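Long-range contact in 3-phosphoshikimate 1-carboxyvinyltransferase (PDB 7M0O), which probably transfers the enolpyruvyl group of phosphoenolpyruvate to the 5-hydroxyl of shikimate-3-phosphate, the sixth step of chorismate biosynthesis: residues A12-A20 with T80-L88. Sequence-based numbering, arbitrary orientation.
Sequences ARALFLAAA and TTARFLPTL
A12 packs its methyl against T80, with A12 CB only 3.4 Å from T80 CG2, a tight carbon pair. T80 OG1 is hydrogen-bonded to K8, a predicted substrate-binding residue. The backbone of A12 and R13 meets the edge of the F84 ring; A12 O lies 3.6 Å from F84 CE2. R13, predicted to bind shikimate-3-phosphate, is hydrogen-bonded through NE to T187 and makes a cation-pi contact with Y183. With chi1 at -175°, the F16 ring swings away from its own backbone N. Its edge points at the face of F84 in a T-shaped pair, centroids 5.8 Å apart and planes at 83°. L88 covers one F16 face, with L88 CD2 3.8 Å from the ring centroid in a CH-pi contact. T87 CG2 touches the ring edge. Replacing F16 by alanine would probably leave the F84 face and L88 without their aromatic partner and open a gap between the helices. A19 CB meets L88 CD1, and A20 CB meets L88 CD2. Segments 12-20 and 80-88 run nearly parallel, their axes 21° apart, inside one lobe of the EPSP synthase fold. All touching residues are buried, and the segments share no hydrogen bond. The contact probably rests on hydrophobic burial and aromatic packing.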
ATOM      1  N   ALA A  12       0.390   2.010   7.998  1.00 13.28           N
ATOM      2  CA  ALA A  12       0.971   1.042   8.929  1.00 14.67           C
ATOM      3  C   ALA A  12       2.370   1.454   9.363  1.00 13.93           C
ATOM      4  O   ALA A  12       2.677   1.487  10.564  1.00 14.46           O
ATOM      5  CB  ALA A  12       1.010  -0.337   8.269  1.00 16.94           C
ATOM      6  N   ARG A  13       3.250   1.721   8.391  1.00 12.00           N
ATOM      7  CA  ARG A  13       4.589   2.211   8.716  1.00 15.29           C
ATOM      8  C   ARG A  13       4.526   3.492   9.546  1.00 16.06           C
ATOM      9  O   ARG A  13       5.297   3.659  10.499  1.00 14.87           O
ATOM     10  CB  ARG A  13       5.392   2.470   7.439  1.00 13.87           C
ATOM     11  CG  ARG A  13       5.647   1.274   6.508  1.00 16.01           C
ATOM     12  CD  ARG A  13       6.341   1.846   5.277  1.00 22.78           C
ATOM     13  NE  ARG A  13       6.661   0.913   4.197  1.00 30.08           N
ATOM     14  CZ  ARG A  13       5.856   0.622   3.176  1.00 25.06           C
ATOM     15  NH1 ARG A  13       4.638   1.151   3.084  1.00 22.25           N
ATOM     16  NH2 ARG A  13       6.275  -0.211   2.240  1.00 28.81           N
ATOM     17  N   ALA A  14       3.636   4.421   9.180  1.00 11.50           N
ATOM     18  CA  ALA A  14       3.576   5.709   9.876  1.00 13.05           C
ATOM     19  C   ALA A  14       3.171   5.549  11.336  1.00 11.42           C
ATOM     20  O   ALA A  14       3.618   6.327  12.192  1.00 10.96           O
ATOM     21  CB  ALA A  14       2.598   6.648   9.171  1.00 10.21           C
ATOM     22  N   LEU A  15       2.286   4.586  11.629  1.00 11.33           N
ATOM     23  CA  LEU A  15       1.875   4.342  13.016  1.00 10.94           C
ATOM     24  C   LEU A  15       3.047   3.852  13.858  1.00 16.45           C
ATOM     25  O   LEU A  15       3.205   4.259  15.019  1.00 13.13           O
ATOM     26  CB  LEU A  15       0.737   3.319  13.064  1.00 13.68           C
ATOM     27  CG  LEU A  15      -0.641   3.824  12.669  1.00 17.18           C
ATOM     28  CD1 LEU A  15      -1.623   2.671  12.532  1.00 16.63           C
ATOM     29  CD2 LEU A  15      -1.123   4.793  13.700  1.00 18.17           C
ATOM     30  N   PHE A  16       3.863   2.957  13.296  1.00 11.95           N
ATOM     31  CA  PHE A  16       5.075   2.514  13.979  1.00 10.25           C
ATOM     32  C   PHE A  16       5.994   3.691  14.268  1.00 12.62           C
ATOM     33  O   PHE A  16       6.484   3.854  15.391  1.00 14.45           O
ATOM     34  CB  PHE A  16       5.789   1.463  13.123  1.00 10.90           C
ATOM     35  CG  PHE A  16       6.999   0.834  13.784  1.00 13.87           C
ATOM     36  CD1 PHE A  16       8.161   1.580  14.005  1.00 12.21           C
ATOM     37  CD2 PHE A  16       6.994  -0.507  14.152  1.00 17.25           C
ATOM     38  CE1 PHE A  16       9.290   1.010  14.605  1.00 13.06           C
ATOM     39  CE2 PHE A  16       8.129  -1.090  14.752  1.00 16.61           C
ATOM     40  CZ  PHE A  16       9.270  -0.328  14.971  1.00 13.37           C
ATOM     41  N   LEU A  17       6.282   4.493  13.242  1.00 14.02           N
ATOM     42  CA  LEU A  17       7.197   5.619  13.407  1.00 12.96           C
ATOM     43  C   LEU A  17       6.665   6.628  14.424  1.00 13.29           C
ATOM     44  O   LEU A  17       7.435   7.155  15.247  1.00 12.65           O
ATOM     45  CB  LEU A  17       7.440   6.267  12.045  1.00 11.95           C
ATOM     46  CG  LEU A  17       8.196   5.338  11.089  1.00 14.10           C
ATOM     47  CD1 LEU A  17       8.045   5.747   9.630  1.00 11.67           C
ATOM     48  CD2 LEU A  17       9.674   5.345  11.470  1.00 13.84           C
ATOM     49  N   ALA A  18       5.349   6.901  14.393  1.00 11.35           N
ATOM     50  CA  ALA A  18       4.752   7.830  15.354  1.00 11.04           C
ATOM     51  C   ALA A  18       4.893   7.314  16.779  1.00 13.49           C
ATOM     52  O   ALA A  18       5.109   8.094  17.709  1.00 13.36           O
ATOM     53  CB  ALA A  18       3.274   8.074  15.033  1.00 12.37           C
ATOM     54  N   ALA A  19       4.740   6.002  16.970  1.00 12.38           N
ATOM     55  CA  ALA A  19       4.907   5.413  18.292  1.00 12.61           C
ATOM     56  C   ALA A  19       6.348   5.492  18.780  1.00 12.78           C
ATOM     57  O   ALA A  19       6.585   5.663  19.982  1.00 12.53           O
ATOM     58  CB  ALA A  19       4.454   3.957  18.260  1.00 14.62           C
ATOM     59  N   ALA A  20       7.320   5.322  17.881  1.00 12.18           N
ATOM     60  CA  ALA A  20       8.701   5.100  18.298  1.00 11.59           C
ATOM     61  C   ALA A  20       9.528   6.382  18.369  1.00 14.26           C
ATOM     62  O   ALA A  20      10.603   6.370  18.980  1.00 19.25           O
ATOM     63  CB  ALA A  20       9.382   4.098  17.352  1.00 13.67           C
ATOM     64  N   THR A  80      -0.770  -6.065  10.165  1.00 23.70           N
ATOM     65  CA  THR A  80       0.208  -5.065  10.588  1.00 20.23           C
ATOM     66  C   THR A  80       0.334  -5.033  12.107  1.00 20.68           C
ATOM     67  O   THR A  80       1.444  -5.010  12.655  1.00 17.58           O
ATOM     68  CB  THR A  80      -0.190  -3.680  10.062  1.00 19.80           C
ATOM     69  OG1 THR A  80       0.053  -3.605   8.655  1.00 24.85           O
ATOM     70  CG2 THR A  80       0.620  -2.608  10.775  1.00 25.76           C
ATOM     71  N   THR A  81      -0.802  -4.985  12.802  1.00 20.03           N
ATOM     72  CA  THR A  81      -0.799  -5.004  14.261  1.00 15.17           C
ATOM     73  C   THR A  81      -0.062  -6.233  14.793  1.00 16.71           C
ATOM     74  O   THR A  81       0.735  -6.129  15.736  1.00 14.15           O
ATOM     75  CB  THR A  81      -2.237  -4.978  14.782  1.00 15.90           C
ATOM     76  OG1 THR A  81      -2.963  -3.887  14.170  1.00 19.62           O
ATOM     77  CG2 THR A  81      -2.273  -4.832  16.293  1.00 16.61           C
ATOM     78  N   ALA A  82      -0.305  -7.397  14.183  1.00 12.58           N
ATOM     79  CA  ALA A  82       0.261  -8.655  14.657  1.00 14.00           C
ATOM     80  C   ALA A  82       1.767  -8.746  14.471  1.00 14.26           C
ATOM     81  O   ALA A  82       2.419  -9.518  15.187  1.00 13.52           O
ATOM     82  CB  ALA A  82      -0.409  -9.835  13.948  1.00 18.37           C
ATOM     83  N   ARG A  83       2.338  -7.992  13.533  1.00 16.63           N
ATOM     84  CA  ARG A  83       3.783  -8.007  13.328  1.00 14.28           C
ATOM     85  C   ARG A  83       4.483  -6.788  13.910  1.00 14.55           C
ATOM     86  O   ARG A  83       5.546  -6.929  14.522  1.00 14.23           O
ATOM     87  CB  ARG A  83       4.104  -8.111  11.834  1.00 15.63           C
ATOM     88  CG  ARG A  83       3.573  -9.385  11.217  1.00 19.67           C
ATOM     89  CD  ARG A  83       3.176  -9.165   9.766  1.00 29.23           C
ATOM     90  NE  ARG A  83       2.719 -10.402   9.141  1.00 30.42           N
ATOM     91  CZ  ARG A  83       2.306 -10.494   7.882  1.00 37.23           C
ATOM     92  NH1 ARG A  83       2.281  -9.418   7.105  1.00 35.99           N
ATOM     93  NH2 ARG A  83       1.916 -11.665   7.401  1.00 34.35           N
ATOM     94  N   PHE A  84       3.898  -5.595  13.771  1.00 15.20           N
ATOM     95  CA  PHE A  84       4.581  -4.379  14.212  1.00 14.46           C
ATOM     96  C   PHE A  84       4.514  -4.186  15.723  1.00 13.71           C
ATOM     97  O   PHE A  84       5.476  -3.697  16.321  1.00 12.43           O
ATOM     98  CB  PHE A  84       3.987  -3.149  13.522  1.00 15.11           C
ATOM     99  CG  PHE A  84       4.423  -2.969  12.099  1.00 17.29           C
ATOM    100  CD1 PHE A  84       5.212  -3.920  11.461  1.00 17.48           C
ATOM    101  CD2 PHE A  84       4.054  -1.830  11.397  1.00 14.77           C
ATOM    102  CE1 PHE A  84       5.610  -3.743  10.150  1.00 14.79           C
ATOM    103  CE2 PHE A  84       4.445  -1.643  10.075  1.00 13.55           C
ATOM    104  CZ  PHE A  84       5.226  -2.598   9.451  1.00 17.59           C
ATOM    105  N   LEU A  85       3.389  -4.501  16.367  1.00 11.97           N
ATOM    106  CA  LEU A  85       3.333  -4.314  17.817  1.00 11.49           C
ATOM    107  C   LEU A  85       4.329  -5.196  18.568  1.00 14.50           C
ATOM    108  O   LEU A  85       4.986  -4.687  19.488  1.00 13.03           O
ATOM    109  CB  LEU A  85       1.901  -4.523  18.328  1.00 14.59           C
ATOM    110  CG  LEU A  85       0.952  -3.343  18.122  1.00 14.58           C
ATOM    111  CD1 LEU A  85      -0.291  -3.508  18.976  1.00 15.27           C
ATOM    112  CD2 LEU A  85       1.626  -2.006  18.434  1.00 22.47           C
ATOM    113  N   PRO A  86       4.485  -6.489  18.266  1.00 11.63           N
ATOM    114  CA  PRO A  86       5.548  -7.255  18.947  1.00 11.57           C
ATOM    115  C   PRO A  86       6.929  -6.699  18.701  1.00 13.07           C
ATOM    116  O   PRO A  86       7.795  -6.781  19.583  1.00 12.86           O
ATOM    117  CB  PRO A  86       5.398  -8.659  18.359  1.00 12.78           C
ATOM    118  CG  PRO A  86       3.933  -8.734  17.961  1.00 13.34           C
ATOM    119  CD  PRO A  86       3.630  -7.362  17.436  1.00 12.39           C
ATOM    120  N   THR A  87       7.158  -6.143  17.513  1.00 10.52           N
ATOM    121  CA  THR A  87       8.455  -5.543  17.203  1.00 11.17           C
ATOM    122  C   THR A  87       8.722  -4.317  18.072  1.00 10.41           C
ATOM    123  O   THR A  87       9.802  -4.178  18.662  1.00 11.53           O
ATOM    124  CB  THR A  87       8.510  -5.163  15.724  1.00 10.04           C
ATOM    125  OG1 THR A  87       8.325  -6.318  14.907  1.00 14.66           O
ATOM    126  CG2 THR A  87       9.856  -4.484  15.382  1.00 12.89           C
ATOM    127  N   LEU A  88       7.764  -3.387  18.122  1.00 12.25           N
ATOM    128  CA  LEU A  88       7.871  -2.236  19.018  1.00 13.32           C
ATOM    129  C   LEU A  88       8.101  -2.659  20.461  1.00 14.73           C
ATOM    130  O   LEU A  88       8.936  -2.085  21.171  1.00 16.83           O
ATOM    131  CB  LEU A  88       6.592  -1.406  18.945  1.00 15.97           C
ATOM    132  CG  LEU A  88       6.493  -0.399  17.816  1.00 17.39           C
ATOM    133  CD1 LEU A  88       5.025   0.034  17.683  1.00 18.84           C
ATOM    134  CD2 LEU A  88       7.400   0.801  18.110  1.00 11.59           C
TER